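Local coordinates for periplasmic oligopeptide-binding protein (PDB 3ZS6) that probably binds oligopeptides in the periplasm and hands them to an ABC transporter for import across the inner membrane, at residues S17-S25 against R91-Y101. Sequence-based numbering, arbitrary orientation.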
ATOM      1  N   SER A  17      -3.556   5.026  11.960  1.00 10.53           N
ATOM      2  CA  SER A  17      -2.935   6.209  12.539  1.00 13.89           C
ATOM      3  C   SER A  17      -3.130   7.371  11.584  1.00 10.53           C
ATOM      4  O   SER A  17      -3.362   7.160  10.396  1.00 13.54           O
ATOM      5  CB  SER A  17      -1.438   5.955  12.758  1.00 16.84           C
ATOM      6  OG  SER A  17      -0.747   7.108  13.208  1.00 18.88           O
ATOM      7  N   LEU A  18      -3.054   8.592  12.104  1.00 13.20           N
ATOM      8  CA  LEU A  18      -3.033   9.776  11.258  1.00 12.72           C
ATOM      9  C   LEU A  18      -1.712  10.519  11.418  1.00 16.98           C
ATOM     10  O   LEU A  18      -1.553  11.637  10.925  1.00 15.17           O
ATOM     11  CB  LEU A  18      -4.210  10.697  11.569  1.00 19.50           C
ATOM     12  CG  LEU A  18      -5.592  10.157  11.176  1.00 26.09           C
ATOM     13  CD1 LEU A  18      -6.678  11.165  11.521  1.00 23.05           C
ATOM     14  CD2 LEU A  18      -5.637   9.814   9.694  1.00 24.84           C
ATOM     15  N   ASP A  19      -0.769   9.885  12.116  1.00 13.95           N
ATOM     16  CA  ASP A  19       0.602  10.376  12.219  1.00 12.90           C
ATOM     17  C   ASP A  19       1.379   9.852  11.011  1.00 14.74           C
ATOM     18  O   ASP A  19       1.524   8.637  10.843  1.00 15.11           O
ATOM     19  CB  ASP A  19       1.234   9.861  13.528  1.00 12.03           C
ATOM     20  CG  ASP A  19       2.628  10.423  13.785  1.00 13.24           C
ATOM     21  OD1 ASP A  19       3.330  10.806  12.813  1.00 11.24           O
ATOM     22  OD2 ASP A  19       3.027  10.475  14.972  1.00 14.71           O
ATOM     23  N   PRO A  20       1.871  10.761  10.154  1.00 11.74           N
ATOM     24  CA  PRO A  20       2.590  10.331   8.948  1.00 12.03           C
ATOM     25  C   PRO A  20       3.649   9.270   9.228  1.00 10.81           C
ATOM     26  O   PRO A  20       3.866   8.402   8.385  1.00 13.19           O
ATOM     27  CB  PRO A  20       3.241  11.626   8.452  1.00 13.00           C
ATOM     28  CG  PRO A  20       2.252  12.680   8.856  1.00 15.38           C
ATOM     29  CD  PRO A  20       1.706  12.223  10.199  1.00  8.38           C
ATOM     30  N   ALA A  21       4.285   9.322  10.391  1.00 11.93           N
ATOM     31  CA  ALA A  21       5.334   8.360  10.715  1.00 11.24           C
ATOM     32  C   ALA A  21       4.809   6.950  10.994  1.00 18.22           C
ATOM     33  O   ALA A  21       5.577   5.985  10.999  1.00 21.67           O
ATOM     34  CB  ALA A  21       6.167   8.851  11.897  1.00 11.21           C
ATOM     35  N   HIS A  22       3.509   6.827  11.235  1.00 15.81           N
ATOM     36  CA  HIS A  22       2.943   5.522  11.555  1.00 16.71           C
ATOM     37  C   HIS A  22       1.887   5.056  10.550  1.00 15.65           C
ATOM     38  O   HIS A  22       1.212   4.048  10.764  1.00 12.82           O
ATOM     39  CB  HIS A  22       2.406   5.529  12.985  1.00 14.36           C
ATOM     40  CG  HIS A  22       3.461   5.829  14.004  1.00 16.28           C
ATOM     41  ND1 HIS A  22       4.490   4.954  14.283  1.00 17.41           N
ATOM     42  CD2 HIS A  22       3.674   6.920  14.777  1.00 20.71           C
ATOM     43  CE1 HIS A  22       5.277   5.484  15.203  1.00 22.11           C
ATOM     44  NE2 HIS A  22       4.807   6.677  15.519  1.00 18.14           N
ATOM     45  N   ILE A  23       1.755   5.791   9.449  1.00 13.33           N
ATOM     46  CA  ILE A  23       0.809   5.427   8.396  1.00 12.48           C
ATOM     47  C   ILE A  23       1.381   4.304   7.518  1.00 10.16           C
ATOM     48  O   ILE A  23       2.494   4.412   7.002  1.00 10.63           O
ATOM     49  CB  ILE A  23       0.437   6.658   7.535  1.00 11.87           C
ATOM     50  CG1 ILE A  23      -0.442   7.609   8.356  1.00 14.18           C
ATOM     51  CG2 ILE A  23      -0.267   6.219   6.230  1.00  9.63           C
ATOM     52  CD1 ILE A  23      -0.828   8.920   7.641  1.00 13.27           C
ATOM     53  N   GLU A  24       0.626   3.222   7.364  1.00  9.48           N
ATOM     54  CA  GLU A  24       1.102   2.059   6.619  1.00 10.85           C
ATOM     55  C   GLU A  24       0.169   1.638   5.491  1.00 12.88           C
ATOM     56  O   GLU A  24       0.595   0.955   4.556  1.00 12.28           O
ATOM     57  CB  GLU A  24       1.212   0.830   7.533  1.00 11.34           C
ATOM     58  CG  GLU A  24       2.210   0.890   8.647  1.00 19.78           C
ATOM     59  CD  GLU A  24       2.234  -0.418   9.415  1.00 18.79           C
ATOM     60  OE1 GLU A  24       2.622  -1.453   8.821  1.00 15.69           O
ATOM     61  OE2 GLU A  24       1.861  -0.408  10.604  1.00 16.06           O
ATOM     62  N   SER A  25      -1.114   1.968   5.616  1.00 10.89           N
ATOM     63  CA  SER A  25      -2.136   1.343   4.765  1.00  8.41           C
ATOM     64  C   SER A  25      -2.675   2.241   3.660  1.00  9.69           C
ATOM     65  O   SER A  25      -2.484   3.463   3.676  1.00 10.55           O
ATOM     66  CB  SER A  25      -3.318   0.874   5.623  1.00  9.22           C
ATOM     67  OG  SER A  25      -4.095   1.987   6.039  1.00 15.41           O
ATOM     68  N   ARG A  91      12.915  12.141  11.835  1.00 12.85           N
ATOM     69  CA  ARG A  91      12.018  11.495  12.792  1.00 20.55           C
ATOM     70  C   ARG A  91      11.574  10.111  12.293  1.00 22.39           C
ATOM     71  O   ARG A  91      11.580   9.131  13.039  1.00 20.47           O
ATOM     72  CB  ARG A  91      10.807  12.399  13.038  1.00 15.41           C
ATOM     73  CG  ARG A  91       9.717  11.806  13.921  1.00 16.83           C
ATOM     74  CD  ARG A  91       8.644  12.850  14.173  1.00 16.06           C
ATOM     75  NE  ARG A  91       7.598  12.370  15.064  1.00 12.78           N
ATOM     76  CZ  ARG A  91       6.399  11.957  14.664  1.00 14.80           C
ATOM     77  NH1 ARG A  91       6.080  11.956  13.370  1.00 15.18           N
ATOM     78  NH2 ARG A  91       5.518  11.544  15.562  1.00 11.91           N
ATOM     79  N   LEU A  92      11.204  10.043  11.020  1.00 17.25           N
ATOM     80  CA  LEU A  92      10.824   8.788  10.389  1.00 15.64           C
ATOM     81  C   LEU A  92      11.956   7.760  10.437  1.00 16.87           C
ATOM     82  O   LEU A  92      11.728   6.576  10.716  1.00 17.55           O
ATOM     83  CB  LEU A  92      10.409   9.040   8.935  1.00 13.60           C
ATOM     84  CG  LEU A  92       9.937   7.820   8.133  1.00 17.95           C
ATOM     85  CD1 LEU A  92       8.706   7.189   8.778  1.00 21.30           C
ATOM     86  CD2 LEU A  92       9.637   8.202   6.694  1.00 15.94           C
ATOM     87  N   ALA A  93      13.173   8.220  10.159  1.00 14.24           N
ATOM     88  CA  ALA A  93      14.347   7.353  10.118  1.00 18.84           C
ATOM     89  C   ALA A  93      14.771   6.870  11.508  1.00 16.92           C
ATOM     90  O   ALA A  93      15.252   5.750  11.669  1.00 17.70           O
ATOM     91  CB  ALA A  93      15.506   8.069   9.431  1.00 20.58           C
ATOM     92  N   ASP A  94      14.594   7.726  12.508  1.00 19.49           N
ATOM     93  CA  ASP A  94      14.983   7.416  13.888  1.00 22.18           C
ATOM     94  C   ASP A  94      14.293   6.152  14.429  1.00 17.05           C
ATOM     95  O   ASP A  94      13.080   6.128  14.571  1.00 17.25           O
ATOM     96  CB  ASP A  94      14.630   8.614  14.770  1.00 24.02           C
ATOM     97  CG  ASP A  94      15.162   8.488  16.177  1.00 25.67           C
ATOM     98  OD1 ASP A  94      15.620   7.390  16.565  1.00 28.49           O
ATOM     99  OD2 ASP A  94      15.106   9.503  16.897  1.00 22.19           O
ATOM    100  N   PRO A  95      15.068   5.099  14.752  1.00 15.53           N
ATOM    101  CA  PRO A  95      14.405   3.870  15.222  1.00 19.73           C
ATOM    102  C   PRO A  95      13.676   4.074  16.553  1.00 19.28           C
ATOM    103  O   PRO A  95      12.796   3.288  16.901  1.00 18.36           O
ATOM    104  CB  PRO A  95      15.562   2.875  15.375  1.00 18.31           C
ATOM    105  CG  PRO A  95      16.799   3.737  15.522  1.00 21.93           C
ATOM    106  CD  PRO A  95      16.531   4.949  14.669  1.00 21.37           C
ATOM    107  N   LYS A  96      14.030   5.124  17.286  1.00 15.60           N
ATOM    108  CA  LYS A  96      13.326   5.415  18.532  1.00 19.92           C
ATOM    109  C   LYS A  96      11.884   5.839  18.274  1.00 21.86           C
ATOM    110  O   LYS A  96      11.029   5.708  19.149  1.00 20.11           O
ATOM    111  CB  LYS A  96      14.083   6.446  19.377  1.00 22.55           C
ATOM    112  CG  LYS A  96      15.255   5.832  20.153  1.00 23.12           C
ATOM    113  CD  LYS A  96      16.125   6.891  20.806  1.00 29.23           C
ATOM    114  CE  LYS A  96      17.431   6.283  21.309  1.00 31.40           C
ATOM    115  NZ  LYS A  96      18.331   7.329  21.895  1.00 38.96           N
ATOM    116  N   THR A  97      11.615   6.319  17.063  1.00 19.30           N
ATOM    117  CA  THR A  97      10.250   6.654  16.658  1.00 16.87           C
ATOM    118  C   THR A  97       9.387   5.400  16.499  1.00 18.84           C
ATOM    119  O   THR A  97       8.176   5.435  16.721  1.00 21.07           O
ATOM    120  CB  THR A  97      10.231   7.440  15.329  1.00 16.50           C
ATOM    121  OG1 THR A  97      10.986   8.654  15.466  1.00 16.40           O
ATOM    122  CG2 THR A  97       8.798   7.769  14.918  1.00 14.53           C
ATOM    123  N   GLY A  98      10.008   4.296  16.092  1.00 15.79           N
ATOM    124  CA  GLY A  98       9.290   3.043  15.917  1.00 21.93           C
ATOM    125  C   GLY A  98       8.380   2.981  14.696  1.00 22.65           C
ATOM    126  O   GLY A  98       7.375   2.270  14.706  1.00 23.58           O
ATOM    127  N   SER A  99       8.717   3.722  13.641  1.00 13.85           N
ATOM    128  CA  SER A  99       7.938   3.641  12.396  1.00 16.28           C
ATOM    129  C   SER A  99       8.031   2.256  11.759  1.00 19.51           C
ATOM    130  O   SER A  99       9.110   1.667  11.690  1.00 15.49           O
ATOM    131  CB  SER A  99       8.409   4.666  11.372  1.00 14.07           C
ATOM    132  OG  SER A  99       7.640   4.564  10.170  1.00 13.11           O
ATOM    133  N   LYS A 100       6.901   1.756  11.275  1.00 15.17           N
ATOM    134  CA  LYS A 100       6.891   0.536  10.474  1.00 20.78           C
ATOM    135  C   LYS A 100       7.062   0.836   8.986  1.00 18.98           C
ATOM    136  O   LYS A 100       7.004  -0.071   8.155  1.00 17.29           O
ATOM    137  CB  LYS A 100       5.598  -0.258  10.703  1.00 20.26           C
ATOM    138  CG  LYS A 100       5.513  -0.920  12.075  1.00 19.03           C
ATOM    139  CD  LYS A 100       6.662  -1.898  12.258  1.00 28.33           C
ATOM    140  CE  LYS A 100       6.434  -2.827  13.451  1.00 28.55           C
ATOM    141  NZ  LYS A 100       7.537  -3.836  13.575  1.00 28.05           N
ATOM    142  N   TYR A 101       7.264   2.106   8.642  1.00 13.71           N
ATOM    143  CA  TYR A 101       7.373   2.478   7.233  1.00 16.51           C
ATOM    144  C   TYR A 101       8.658   3.206   6.888  1.00 13.31           C
ATOM    145  O   TYR A 101       8.641   4.176   6.137  1.00 22.24           O
ATOM    146  CB  TYR A 101       6.165   3.307   6.777  1.00 15.70           C
ATOM    147  CG  TYR A 101       5.603   2.862   5.436  1.00 15.26           C
ATOM    148  CD1 TYR A 101       4.689   1.816   5.364  1.00 11.46           C
ATOM    149  CD2 TYR A 101       5.996   3.472   4.250  1.00 10.93           C
ATOM    150  CE1 TYR A 101       4.171   1.398   4.159  1.00 14.74           C
ATOM    151  CE2 TYR A 101       5.474   3.059   3.019  1.00 11.13           C
ATOM    152  CZ  TYR A 101       4.557   2.019   2.991  1.00 12.62           C
ATOM    153  OH  TYR A 101       4.023   1.576   1.802  1.00 10.96           O
TER
HETATM  154  O   HOH W   1       4.458   2.448  12.839  1.00 25.98           O
HETATM  155  O   HOH W   2       6.068   7.962  17.734  1.00 30.03           O
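The peptide-binding cleft of this family 5 solute-binding protein is bordered here by two loops, 17-25 leading into helix 26-35 and the turn that leaves helix 82-93, joined across Asp19 and Arg91, Ala21 and Ser99, and Glu24 and Tyr101. At the end away from Glu24 and Tyr101, Arg91 meets Asp19 end-on in a bidentate salt bridge. NH1 of Arg91 reaches OD1 of Asp19 at 3.0 Å and NH2 reaches OD2 at 2.8 Å, both on syn lone pairs and nearly straight (169° and 170°), with carboxylate and guanidinium almost coplanar. The arginine gets there as an extended chain, CG anti to its backbone nitrogen (chi1 175°). OD1 also accepts from the Ala21 N above the carboxylate plane, closing an Asx turn, while Trp169 NE1 donates to OD2; four bonds thus grip the carboxylate, two in the guanidinium plane. Ala21 CB touches NH1 of Arg91 (3.4 Å) and, roughly at right angles to that approach, the methyl of Thr97, with Leu92 CD1 bordering it. Thr97 is itself tied back to the helix end by its OG1 bond to Arg91 O. The His22 ring presents its edge to the turn, CE1 lying 3.3 Å from Thr97 O, and one water bridges ND1 to Lys100 N at the same rim. Toward the cleft, the Glu24 carboxylate lies alongside Lys100 CB, its OE1 held by His395 and Gln426, and the Glu24 backbone hydrogen-bonds the bound peptide. Tyr101 packs against Ile23 O and the Glu24 backbone, and its hydroxyl bonds Asp409 and, weakly, the peptide backbone. Between the salt bridge and the cleft, Ser99 OG serves both loops: it accepts from Tyr101 N in an ST turn and donates to Ala21 O at 2.6 Å, in the carbonyl plane.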